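Local atomic coordinates of AmbC (Sorangium cellulosum, PDB entry 5O15), a protein that dehydrates a polyketide intermediate of ambruticin biosynthesis and cyclises it, probably to an oxygen heterocycle, as a bifunctional dehydratase-cyclase domain. Residues 162-167 and 226-231; 96-101 and 126-131; 274-279 and 283-288; 63-68 and 240-245. All blocks are in the same frame, centred on the assembly; numbering follows the deposited sequence. Where two conformers were deposited one is given.

Contact 1 (162-167 and 226-231); sequences VTRWVE and LGAGSS
The guanidinium group of Arg164 lies flat against the backbone of Ala228, whose CA sits 3.5 Å above the centre of its plane, while at the edge, in plane, a water molecule meets NH1. The other flat group, the indole of Trp165, uses its edge within segment 162-167: Trp165 NE1 gives an in-plane hydrogen bond of 2.8 Å to Glu167 OE1. The water accepts from Arg164 NH1 at 3.0 Å and donates to Leu226 O at 3.0 Å, carrying the arginine's reach to the carbonyl just past helix 211-225. Both are donors, so the 3.3 Å between Arg164 NH1 and Ala228 N is a contact over the guanidinium face and not a hydrogen bond. With CG anti to the backbone N (chi1 -174°) and the chain extended to NE, Arg164 spans the two loops. Deeper in, Val166 CG1 packs on Leu226 CB at 3.9 Å, the side chains crossing at about a right angle. Gly227 and Ala228, which Arg164 overlies, begin a type II beta turn ending at Ser230, whose N and OG both donate to Gly227 O. The arginine works by flat van der Waals contact and one bridging water, without a carboxylate partner across the contact.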
loop_
_atom_site.group_PDB
_atom_site.type_symbol
_atom_site.label_atom_id
_atom_site.label_comp_id
_atom_site.label_asym_id
_atom_site.label_seq_id
_atom_site.Cartn_x
_atom_site.Cartn_y
_atom_site.Cartn_z
ATOM N N VAL A 162 8.173 -18.669 3.460
ATOM C CA VAL A 162 7.006 -17.951 2.949
ATOM C C VAL A 162 5.902 -18.900 2.517
ATOM O O VAL A 162 4.785 -18.441 2.270
ATOM C CB VAL A 162 7.397 -16.959 1.841
ATOM C CG1 VAL A 162 8.464 -16.015 2.352
ATOM C CG2 VAL A 162 7.849 -17.702 0.599
ATOM N N THR A 163 6.176 -20.208 2.445
ATOM C CA THR A 163 5.146 -21.184 2.141
ATOM C C THR A 163 4.427 -21.681 3.390
ATOM O O THR A 163 3.407 -22.363 3.271
ATOM C CB THR A 163 5.766 -22.397 1.400
ATOM O OG1 THR A 163 6.533 -23.189 2.314
ATOM C CG2 THR A 163 6.693 -21.948 0.277
ATOM N N ARG A 164 4.932 -21.360 4.574
ATOM C CA ARG A 164 4.286 -21.812 5.790
ATOM C C ARG A 164 2.920 -21.148 5.899
ATOM O O ARG A 164 2.765 -19.934 5.665
ATOM C CB ARG A 164 5.154 -21.502 6.983
ATOM C CG ARG A 164 4.622 -22.066 8.268
ATOM C CD ARG A 164 5.594 -21.781 9.365
ATOM N NE ARG A 164 5.459 -22.624 10.565
ATOM C CZ ARG A 164 4.712 -22.275 11.606
ATOM N NH1 ARG A 164 4.031 -21.140 11.549
ATOM N NH2 ARG A 164 4.715 -23.010 12.695
ATOM N N TRP A 165 1.924 -21.919 6.266
ATOM C CA TRP A 165 0.552 -21.451 6.304
ATOM C C TRP A 165 0.391 -20.401 7.394
ATOM O O TRP A 165 0.817 -20.585 8.540
ATOM C CB TRP A 165 -0.332 -22.660 6.599
ATOM C CG TRP A 165 -1.788 -22.331 6.675
ATOM C CD1 TRP A 165 -2.483 -22.000 7.796
ATOM C CD2 TRP A 165 -2.729 -22.407 5.613
ATOM N NE1 TRP A 165 -3.810 -21.828 7.482
ATOM C CE2 TRP A 165 -3.992 -22.094 6.152
ATOM C CE3 TRP A 165 -2.644 -22.752 4.259
ATOM C CZ2 TRP A 165 -5.151 -22.089 5.396
ATOM C CZ3 TRP A 165 -3.797 -22.753 3.498
ATOM C CH2 TRP A 165 -5.047 -22.428 4.079
ATOM N N VAL A 166 -0.244 -19.301 7.021
ATOM C CA VAL A 166 -0.673 -18.242 7.938
ATOM C C VAL A 166 -2.162 -18.107 7.692
ATOM O O VAL A 166 -2.571 -17.638 6.628
ATOM C CB VAL A 166 0.055 -16.920 7.652
ATOM C CG1 VAL A 166 -0.496 -15.800 8.532
ATOM C CG2 VAL A 166 1.529 -17.056 7.901
ATOM N N GLU A 167 -2.989 -18.523 8.652
ATOM C CA GLU A 167 -4.425 -18.598 8.394
ATOM C C GLU A 167 -4.974 -17.276 7.879
ATOM O O GLU A 167 -5.741 -17.250 6.923
ATOM C CB GLU A 167 -5.146 -19.017 9.665
ATOM C CG GLU A 167 -6.633 -19.218 9.531
ATOM C CD GLU A 167 -7.060 -20.534 8.905
ATOM O OE1 GLU A 167 -6.244 -21.482 8.821
ATOM O OE2 GLU A 167 -8.225 -20.624 8.513
ATOM N N LEU A 226 3.697 -13.499 12.058
ATOM C CA LEU A 226 2.621 -14.431 12.396
ATOM C C LEU A 226 3.045 -15.877 12.191
ATOM O O LEU A 226 2.200 -16.790 12.219
ATOM C CB LEU A 226 1.382 -14.108 11.553
ATOM C CG LEU A 226 0.487 -12.962 12.051
ATOM C CD1 LEU A 226 1.219 -11.625 12.214
ATOM C CD2 LEU A 226 -0.705 -12.788 11.128
ATOM N N GLY A 227 4.331 -16.113 12.005
ATOM C CA GLY A 227 4.861 -17.377 11.612
ATOM C C GLY A 227 5.414 -18.180 12.768
ATOM O O GLY A 227 4.957 -18.084 13.915
ATOM N N ALA A 228 6.407 -18.995 12.454
ATOM C CA ALA A 228 6.921 -19.977 13.395
ATOM C C ALA A 228 7.387 -19.310 14.683
ATOM O O ALA A 228 8.130 -18.324 14.656
ATOM C CB ALA A 228 8.082 -20.731 12.749
ATOM N N GLY A 229 6.941 -19.860 15.813
ATOM C CA GLY A 229 7.307 -19.354 17.116
ATOM C C GLY A 229 6.457 -18.209 17.611
ATOM O O GLY A 229 6.630 -17.780 18.760
ATOM N N SER A 230 5.554 -17.695 16.793
ATOM C CA SER A 230 4.709 -16.600 17.237
ATOM C C SER A 230 3.582 -17.136 18.107
ATOM O O SER A 230 3.180 -18.301 18.001
ATOM C CB SER A 230 4.131 -15.829 16.048
ATOM O OG SER A 230 3.201 -16.613 15.322
ATOM N N SER A 231 3.083 -16.282 18.966
ATOM C CA SER A 231 1.939 -16.638 19.787
ATOM C C SER A 231 0.669 -16.425 18.976
ATOM O O SER A 231 0.515 -15.369 18.356
ATOM C CB SER A 231 1.880 -15.749 21.021
ATOM O OG SER A 231 3.038 -15.903 21.818
HETATM O O HOH W 1 2.004 -19.614 13.185
#

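Contact 2 (96-101 and 126-131); sequences AVTLQV and APWTAH
Gln100 and Trp128 meet over a face of the indole. The CB of Gln100 makes a CH-pi contact, 4.1 Å from the centroid of the six-membered ring of Trp128 and 25° off the ring normal. The amide end follows the same ring: Gln100 NE2 stands 3.3 Å above the plane, offset toward the rim, and is 3.4 Å from Trp128 CZ2. Amide and ring planes are 60° apart, so the amide is tilted over the indole and not laid flat on it. CG anti to the backbone N (chi1 -167°), with an extended chain beyond it, carries the glutamine out across the ring at about a right angle to the tryptophan side chain.

Plain van der Waals packing completes the contact at the far end of the indole. Thr98 CG2 touches Trp128 CH2 at 3.6 Å, and the backbone oxygen Thr98 O lies 3.6 Å from Trp128 CZ3. Thr98 and Gln100, two residues apart on one strand, point to the same side of it, and the six-membered ring rests across both and against the backbone of Leu99 between them.

Trp128 belongs to the loop leading into strand 129-137, while strand 112-120 runs between that strand and 96-103. The indole therefore reaches over the middle strand, touching His117 and Arg119 on its way. On the other side of strand 96-103, Leu99 and Val101 pack on Leu67 and Ala71 of helix 61-75, leaving the tryptophan on the face of the sheet turned from that helix.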
loop_
_atom_site.group_PDB
_atom_site.type_symbol
_atom_site.label_atom_id
_atom_site.label_comp_id
_atom_site.label_asym_id
_atom_site.label_seq_id
_atom_site.Cartn_x
_atom_site.Cartn_y
_atom_site.Cartn_z
ATOM N N ALA A 96 -18.084 -1.015 -10.615
ATOM C CA ALA A 96 -17.063 0.023 -10.560
ATOM C C ALA A 96 -17.416 1.050 -9.504
ATOM O O ALA A 96 -18.581 1.216 -9.131
ATOM C CB ALA A 96 -16.898 0.699 -11.921
ATOM N N VAL A 97 -16.382 1.712 -9.007
ATOM C CA VAL A 97 -16.548 2.864 -8.140
ATOM C C VAL A 97 -15.898 4.058 -8.817
ATOM O O VAL A 97 -14.904 3.943 -9.540
ATOM C CB VAL A 97 -15.983 2.667 -6.716
ATOM C CG1 VAL A 97 -16.673 1.518 -6.011
ATOM C CG2 VAL A 97 -14.508 2.433 -6.782
ATOM N N THR A 98 -16.474 5.212 -8.575
ATOM C CA THR A 98 -15.876 6.460 -8.987
ATOM C C THR A 98 -14.960 6.921 -7.862
ATOM O O THR A 98 -15.279 6.762 -6.679
ATOM C CB THR A 98 -16.972 7.508 -9.249
ATOM O OG1 THR A 98 -17.864 7.017 -10.248
ATOM C CG2 THR A 98 -16.396 8.776 -9.785
ATOM N N LEU A 99 -13.833 7.503 -8.238
ATOM C CA LEU A 99 -12.835 7.982 -7.300
ATOM C C LEU A 99 -12.694 9.491 -7.402
ATOM O O LEU A 99 -12.885 10.091 -8.472
ATOM C CB LEU A 99 -11.471 7.387 -7.647
ATOM C CG LEU A 99 -11.363 5.865 -7.622
ATOM C CD1 LEU A 99 -9.961 5.438 -8.047
ATOM C CD2 LEU A 99 -11.645 5.387 -6.237
ATOM N N GLN A 100 -12.277 10.094 -6.288
ATOM C CA GLN A 100 -11.907 11.504 -6.315
ATOM C C GLN A 100 -10.762 11.705 -5.345
ATOM O O GLN A 100 -10.820 11.227 -4.210
ATOM C CB GLN A 100 -13.075 12.408 -5.944
ATOM C CG GLN A 100 -12.802 13.865 -6.263
ATOM C CD GLN A 100 -13.989 14.750 -6.035
ATOM O OE1 GLN A 100 -13.935 15.684 -5.228
ATOM N NE2 GLN A 100 -15.057 14.491 -6.760
ATOM N N VAL A 101 -9.730 12.408 -5.782
ATOM C CA VAL A 101 -8.673 12.848 -4.895
ATOM C C VAL A 101 -8.727 14.363 -4.862
ATOM O O VAL A 101 -8.627 15.017 -5.901
ATOM C CB VAL A 101 -7.290 12.373 -5.336
ATOM C CG1 VAL A 101 -6.296 12.783 -4.307
ATOM C CG2 VAL A 101 -7.280 10.818 -5.520
ATOM N N ALA A 126 -25.284 9.837 -5.091
ATOM C CA ALA A 126 -24.933 9.108 -3.886
ATOM C C ALA A 126 -23.807 9.853 -3.174
ATOM O O ALA A 126 -23.000 10.531 -3.817
ATOM C CB ALA A 126 -24.459 7.699 -4.235
ATOM N N PRO A 127 -23.729 9.759 -1.852
ATOM C CA PRO A 127 -22.699 10.511 -1.134
ATOM C C PRO A 127 -21.324 9.928 -1.385
ATOM O O PRO A 127 -21.156 8.723 -1.585
ATOM C CB PRO A 127 -23.096 10.347 0.334
ATOM C CG PRO A 127 -23.807 9.046 0.377
ATOM C CD PRO A 127 -24.523 8.910 -0.946
ATOM N N TRP A 128 -20.336 10.810 -1.370
ATOM C CA TRP A 128 -18.944 10.394 -1.408
ATOM C C TRP A 128 -18.529 9.884 -0.037
ATOM O O TRP A 128 -18.952 10.412 0.992
ATOM C CB TRP A 128 -18.086 11.594 -1.785
ATOM C CG TRP A 128 -18.158 12.027 -3.193
ATOM C CD1 TRP A 128 -18.847 13.106 -3.684
ATOM C CD2 TRP A 128 -17.475 11.454 -4.304
ATOM N NE1 TRP A 128 -18.629 13.230 -5.030
ATOM C CE2 TRP A 128 -17.791 12.226 -5.438
ATOM C CE3 TRP A 128 -16.610 10.371 -4.456
ATOM C CZ2 TRP A 128 -17.283 11.939 -6.703
ATOM C CZ3 TRP A 128 -16.099 10.115 -5.708
ATOM C CH2 TRP A 128 -16.456 10.854 -6.815
ATOM N N THR A 129 -17.706 8.840 -0.030
ATOM C CA THR A 129 -17.144 8.253 1.185
ATOM C C THR A 129 -15.657 8.585 1.234
ATOM O O THR A 129 -14.945 8.317 0.274
ATOM C CB THR A 129 -17.320 6.725 1.199
ATOM O OG1 THR A 129 -18.718 6.382 1.228
ATOM C CG2 THR A 129 -16.651 6.112 2.422
ATOM N N ALA A 130 -15.189 9.143 2.357
ATOM C CA ALA A 130 -13.769 9.418 2.542
ATOM C C ALA A 130 -13.065 8.145 2.994
ATOM O O ALA A 130 -13.496 7.486 3.941
ATOM C CB ALA A 130 -13.575 10.477 3.613
ATOM N N HIS A 131 -11.997 7.778 2.304
ATOM C CA HIS A 131 -11.222 6.621 2.697
ATOM C C HIS A 131 -9.904 6.968 3.349
ATOM O O HIS A 131 -9.465 6.219 4.229
ATOM C CB HIS A 131 -10.974 5.728 1.479
ATOM C CG HIS A 131 -12.229 5.232 0.856
ATOM N ND1 HIS A 131 -13.057 4.337 1.490
ATOM C CD2 HIS A 131 -12.847 5.560 -0.303
ATOM C CE1 HIS A 131 -14.127 4.121 0.740
ATOM N NE2 HIS A 131 -14.018 4.843 -0.361
#

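Contact 3 (274-279 and 283-288); sequences IELADA and PVARAG
Leu276 faces two residues at once, Val284 and Ala285, in a classic beta bulge of an antiparallel hairpin. Its carbonyl oxygen takes Val284 N at 2.9 Å and, weakly, Ala285 N at 3.4 Å; the Val284 donor is tilted 31° from the carbonyl plane. In return Leu276 N gives to Ala285 O at 2.9 Å.

The extra residue makes the bump. A chi1 of 169° sets Val284 CG1 anti to the backbone N and leaves CG2 beside that N, where it enters the bend at the end of strand 274-277 and rests 3.5 Å from Asp278 N and 3.6 Å from Asp278 CB. On the face carrying Ile274 and Leu276, large side chains alternate with small ones across the strands: Leu276 CD1 lies over the methyl of Ala285 at 4.2 Å, and Ile274 CB faces that of Ala287 at 4.3 Å. Those two alanines let Trp242, Val245 and Leu247 of strand 236-247 approach from the neighbouring side, while Ala217 and Leu218 of helix 211-225 pack on Ile274. Glu275 and Arg286 pair on the other face, but their charged ends diverge.

Near the turn a water donates to both Asp278 OD2 and Pro283 O, while Asp278 OD1 accepts from the backbone N of Gln280 and Gln282. The inward backbone groups bond across the hairpin, the outward ones to the flanking chain on both sides. The salt bridges likewise run outward, Glu275 to Arg258 of strand 254-261 and Arg286 to Glu248 just after strand 236-247.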
loop_
_atom_site.group_PDB
_atom_site.type_symbol
_atom_site.label_atom_id
_atom_site.label_comp_id
_atom_site.label_asym_id
_atom_site.label_seq_id
_atom_site.Cartn_x
_atom_site.Cartn_y
_atom_site.Cartn_z
ATOM N N ILE A 274 9.833 0.652 5.255
ATOM C CA ILE A 274 9.935 -0.181 4.059
ATOM C C ILE A 274 10.846 0.503 3.074
ATOM O O ILE A 274 10.619 1.677 2.738
ATOM C CB ILE A 274 8.567 -0.432 3.400
ATOM C CG1 ILE A 274 7.611 -1.107 4.369
ATOM C CG2 ILE A 274 8.718 -1.231 2.104
ATOM C CD1 ILE A 274 6.175 -1.173 3.883
ATOM N N GLU A 275 11.827 -0.216 2.560
ATOM C CA GLU A 275 12.687 0.277 1.503
ATOM C C GLU A 275 12.663 -0.726 0.366
ATOM O O GLU A 275 12.780 -1.932 0.609
ATOM C CB GLU A 275 14.111 0.477 1.993
ATOM C CG GLU A 275 14.269 1.485 3.115
ATOM C CD GLU A 275 15.576 1.198 3.800
ATOM O OE1 GLU A 275 16.629 1.353 3.147
ATOM O OE2 GLU A 275 15.551 0.689 4.949
ATOM N N LEU A 276 12.552 -0.240 -0.863
ATOM C CA LEU A 276 12.434 -1.083 -2.049
ATOM C C LEU A 276 13.512 -0.727 -3.054
ATOM O O LEU A 276 13.756 0.453 -3.323
ATOM C CB LEU A 276 11.050 -0.900 -2.678
ATOM C CG LEU A 276 9.878 -1.169 -1.735
ATOM C CD1 LEU A 276 8.552 -0.837 -2.377
ATOM C CD2 LEU A 276 9.859 -2.619 -1.258
ATOM N N ALA A 277 14.128 -1.760 -3.623
ATOM C CA ALA A 277 15.181 -1.644 -4.606
ATOM C C ALA A 277 14.838 -2.433 -5.861
ATOM O O ALA A 277 14.245 -3.514 -5.796
ATOM C CB ALA A 277 16.503 -2.153 -4.024
ATOM N N ASP A 278 15.261 -1.905 -7.000
ATOM C CA ASP A 278 15.077 -2.572 -8.279
ATOM C C ASP A 278 16.105 -3.669 -8.497
ATOM O O ASP A 278 17.002 -3.893 -7.685
ATOM C CB ASP A 278 15.033 -1.573 -9.439
ATOM C CG ASP A 278 16.378 -0.934 -9.780
ATOM O OD1 ASP A 278 17.449 -1.485 -9.455
ATOM O OD2 ASP A 278 16.308 0.155 -10.423
ATOM N N ALA A 279 15.957 -4.364 -9.628
ATOM C CA ALA A 279 16.794 -5.519 -9.960
ATOM C C ALA A 279 18.252 -5.170 -10.155
ATOM O O ALA A 279 19.085 -6.077 -10.130
ATOM C CB ALA A 279 16.246 -6.189 -11.217
ATOM N N PRO A 283 17.457 2.436 -5.826
ATOM C CA PRO A 283 16.239 2.727 -5.074
ATOM C C PRO A 283 15.034 2.834 -5.984
ATOM O O PRO A 283 15.074 3.480 -7.034
ATOM C CB PRO A 283 16.545 4.064 -4.376
ATOM C CG PRO A 283 17.988 4.245 -4.463
ATOM C CD PRO A 283 18.525 3.419 -5.576
ATOM N N VAL A 284 13.921 2.283 -5.520
ATOM C CA VAL A 284 12.614 2.452 -6.146
ATOM C C VAL A 284 11.669 3.272 -5.291
ATOM O O VAL A 284 10.993 4.164 -5.800
ATOM C CB VAL A 284 11.972 1.098 -6.519
ATOM C CG1 VAL A 284 10.515 1.260 -6.910
ATOM C CG2 VAL A 284 12.752 0.450 -7.613
ATOM N N ALA A 285 11.555 2.957 -4.015
ATOM C CA ALA A 285 10.587 3.635 -3.158
ATOM C C ALA A 285 10.964 3.418 -1.725
ATOM O O ALA A 285 11.671 2.446 -1.393
ATOM C CB ALA A 285 9.153 3.176 -3.400
ATOM N N ARG A 286 10.435 4.265 -0.854
ATOM C CA ARG A 286 10.598 4.036 0.563
ATOM C C ARG A 286 9.397 4.596 1.285
ATOM O O ARG A 286 8.820 5.619 0.875
ATOM C CB ARG A 286 11.890 4.638 1.104
ATOM C CG ARG A 286 12.038 6.111 0.814
ATOM C CD ARG A 286 13.474 6.551 1.037
ATOM N NE ARG A 286 13.639 7.987 0.859
ATOM C CZ ARG A 286 13.609 8.601 -0.318
ATOM N NH1 ARG A 286 13.403 7.891 -1.430
ATOM N NH2 ARG A 286 13.778 9.924 -0.380
ATOM N N ALA A 287 9.044 3.947 2.376
ATOM C CA ALA A 287 8.055 4.419 3.332
ATOM C C ALA A 287 8.726 4.544 4.684
ATOM O O ALA A 287 9.210 3.538 5.234
ATOM C CB ALA A 287 6.848 3.492 3.425
ATOM N N GLY A 288 8.813 5.759 5.208
ATOM C CA GLY A 288 9.486 5.943 6.474
ATOM C C GLY A 288 8.815 5.188 7.596
ATOM O O GLY A 288 9.485 4.610 8.455
HETATM O O HOH W 2 15.141 2.478 -9.815
#

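Contact 4 (63-68 and 240-245); sequences AFVELA and FAWSDV
A single methyl group standing almost exactly over a pyrrole ring marks this contact: Val65 CG2 lies 3.5 Å from the centroid of the five-membered ring of Trp242 and only 6° off its normal, a CH-pi contact. The methyl is nearly equidistant from the five ring atoms, with CE2 at 3.6 Å, so it sits above the pyrrole part of the indole and off the centre of the whole ring system. The valine's other branch does separate work. Val65 CG1, anti to the backbone N (chi1 177°), meets Val245 CG1 at 3.9 Å, and Val65 crosses both Trp242 and Val245 at about a right angle. One residue of the helix thus straddles two of the strand, and the join is wholly apolar.

Trp242 and Val245 are three positions apart, yet both turn to the helix. The G1 bulge at Asp244 and Val245, opposite Val80, accounts for this by breaking the strand's alternation. Leu214 of helix 211-225 touches both Val65 and Trp242, and Phe290 meets the indole edge-to-face, so the cluster extends to a second helix and to strand 283-295.

Val65 lies in a part of the chain matching one hotdog-family sequence and Trp242 in a part matching another; such helix-on-sheet packing near the centre of the chain is consistent with the double hotdog fold.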
loop_
_atom_site.group_PDB
_atom_site.type_symbol
_atom_site.label_atom_id
_atom_site.label_comp_id
_atom_site.label_asym_id
_atom_site.label_seq_id
_atom_site.Cartn_x
_atom_site.Cartn_y
_atom_site.Cartn_z
ATOM N N ALA A 63 -3.464 0.723 -2.148
ATOM C CA ALA A 63 -4.046 1.452 -3.266
ATOM C C ALA A 63 -4.297 2.924 -2.919
ATOM O O ALA A 63 -4.189 3.792 -3.795
ATOM C CB ALA A 63 -5.358 0.830 -3.701
ATOM N N PHE A 64 -4.596 3.236 -1.651
ATOM C CA PHE A 64 -4.731 4.636 -1.245
ATOM C C PHE A 64 -3.376 5.310 -1.271
ATOM O O PHE A 64 -3.272 6.472 -1.652
ATOM C CB PHE A 64 -5.370 4.743 0.142
ATOM C CG PHE A 64 -6.705 4.112 0.247
ATOM C CD1 PHE A 64 -7.710 4.369 -0.663
ATOM C CD2 PHE A 64 -6.954 3.210 1.264
ATOM C CE1 PHE A 64 -8.965 3.739 -0.514
ATOM C CE2 PHE A 64 -8.177 2.611 1.415
ATOM C CZ PHE A 64 -9.151 2.820 0.509
ATOM N N VAL A 65 -2.313 4.579 -0.917
ATOM C CA VAL A 65 -0.967 5.109 -1.053
ATOM C C VAL A 65 -0.659 5.435 -2.507
ATOM O O VAL A 65 -0.127 6.504 -2.823
ATOM C CB VAL A 65 0.055 4.154 -0.422
ATOM C CG1 VAL A 65 1.451 4.658 -0.635
ATOM C CG2 VAL A 65 -0.227 3.960 1.067
ATOM N N GLU A 66 -0.966 4.503 -3.412
ATOM C CA GLU A 66 -0.754 4.717 -4.837
ATOM C C GLU A 66 -1.512 5.948 -5.326
ATOM O O GLU A 66 -0.968 6.753 -6.091
ATOM C CB GLU A 66 -1.170 3.456 -5.608
ATOM C CG GLU A 66 -1.356 3.637 -7.098
ATOM C CD GLU A 66 -0.083 3.963 -7.878
ATOM O OE1 GLU A 66 1.011 4.073 -7.290
ATOM O OE2 GLU A 66 -0.201 4.170 -9.109
ATOM N N LEU A 67 -2.773 6.096 -4.918
ATOM C CA LEU A 67 -3.537 7.256 -5.358
ATOM C C LEU A 67 -2.934 8.547 -4.819
ATOM O O LEU A 67 -2.874 9.554 -5.534
ATOM C CB LEU A 67 -5.007 7.087 -4.952
ATOM C CG LEU A 67 -5.754 6.007 -5.764
ATOM C CD1 LEU A 67 -7.055 5.635 -5.101
ATOM C CD2 LEU A 67 -5.956 6.465 -7.197
ATOM N N ALA A 68 -2.470 8.535 -3.574
ATOM C CA ALA A 68 -1.823 9.717 -3.013
ATOM C C ALA A 68 -0.508 10.031 -3.726
ATOM O O ALA A 68 -0.203 11.200 -3.965
ATOM C CB ALA A 68 -1.574 9.505 -1.526
ATOM N N PHE A 240 -3.205 1.378 9.176
ATOM C CA PHE A 240 -4.011 2.569 9.383
ATOM C C PHE A 240 -3.275 3.874 9.127
ATOM O O PHE A 240 -3.934 4.905 8.995
ATOM C CB PHE A 240 -4.661 2.599 10.776
ATOM C CG PHE A 240 -3.687 2.763 11.906
ATOM C CD1 PHE A 240 -3.342 4.024 12.364
ATOM C CD2 PHE A 240 -3.145 1.651 12.519
ATOM C CE1 PHE A 240 -2.455 4.175 13.394
ATOM C CE2 PHE A 240 -2.259 1.787 13.555
ATOM C CZ PHE A 240 -1.914 3.061 13.998
ATOM N N ALA A 241 -1.953 3.861 8.992
ATOM C CA ALA A 241 -1.221 5.094 8.772
ATOM C C ALA A 241 0.102 4.815 8.090
ATOM O O ALA A 241 0.727 3.778 8.326
ATOM C CB ALA A 241 -0.981 5.860 10.066
ATOM N N TRP A 242 0.511 5.746 7.246
ATOM C CA TRP A 242 1.774 5.733 6.544
ATOM C C TRP A 242 2.411 7.104 6.692
ATOM O O TRP A 242 1.713 8.134 6.764
ATOM C CB TRP A 242 1.580 5.470 5.054
ATOM C CG TRP A 242 0.970 4.165 4.717
ATOM C CD1 TRP A 242 -0.338 3.807 4.828
ATOM C CD2 TRP A 242 1.656 3.018 4.205
ATOM N NE1 TRP A 242 -0.512 2.519 4.400
ATOM C CE2 TRP A 242 0.694 2.013 4.002
ATOM C CE3 TRP A 242 2.980 2.780 3.858
ATOM C CZ2 TRP A 242 1.019 0.761 3.512
ATOM C CZ3 TRP A 242 3.316 1.531 3.360
ATOM C CH2 TRP A 242 2.334 0.524 3.202
ATOM N N SER A 243 3.742 7.132 6.714
ATOM C CA SER A 243 4.496 8.381 6.775
ATOM C C SER A 243 5.631 8.345 5.765
ATOM O O SER A 243 6.234 7.284 5.541
ATOM C CB SER A 243 5.096 8.628 8.167
ATOM O OG SER A 243 4.099 8.656 9.167
ATOM N N ASP A 244 5.934 9.494 5.174
ATOM C CA ASP A 244 7.117 9.686 4.368
ATOM C C ASP A 244 7.268 8.630 3.280
ATOM O O ASP A 244 8.257 7.873 3.233
ATOM C CB ASP A 244 8.362 9.752 5.236
ATOM C CG ASP A 244 8.386 10.986 6.077
ATOM O OD1 ASP A 244 7.896 12.052 5.644
ATOM O OD2 ASP A 244 8.876 10.863 7.200
ATOM N N VAL A 245 6.298 8.568 2.388
ATOM C CA VAL A 245 6.307 7.605 1.282
ATOM C C VAL A 245 6.704 8.348 0.018
ATOM O O VAL A 245 6.010 9.305 -0.394
ATOM C CB VAL A 245 4.937 6.958 1.086
ATOM C CG1 VAL A 245 5.058 5.853 0.061
ATOM C CG2 VAL A 245 4.389 6.418 2.381
#

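How the contacts relate
Contacts 3 and 4 are buried, contact 4 lying nearest the chain's centre, whereas contacts 1 and 2 are partly buried and lie on opposite sides of that centre. Contacts 3 and 4 share the seam between neighbouring strands 283-295 and 236-247, where Gly288 N probably bonds to Asp244 O. Contact 2 meets contact 4 through helix 61-75, where His131 packs on Phe64. Contact 1 touches none of the others, its nearest atoms about 14 Å from contacts 3 and 4. Chemistry follows place: methyls and indole at the centre, backbone bonds in the hairpin, and farther out polar side chains over flat partners, a guanidinium over backbone with a bridging water in contact 1, a tilted amide over an indole in contact 2.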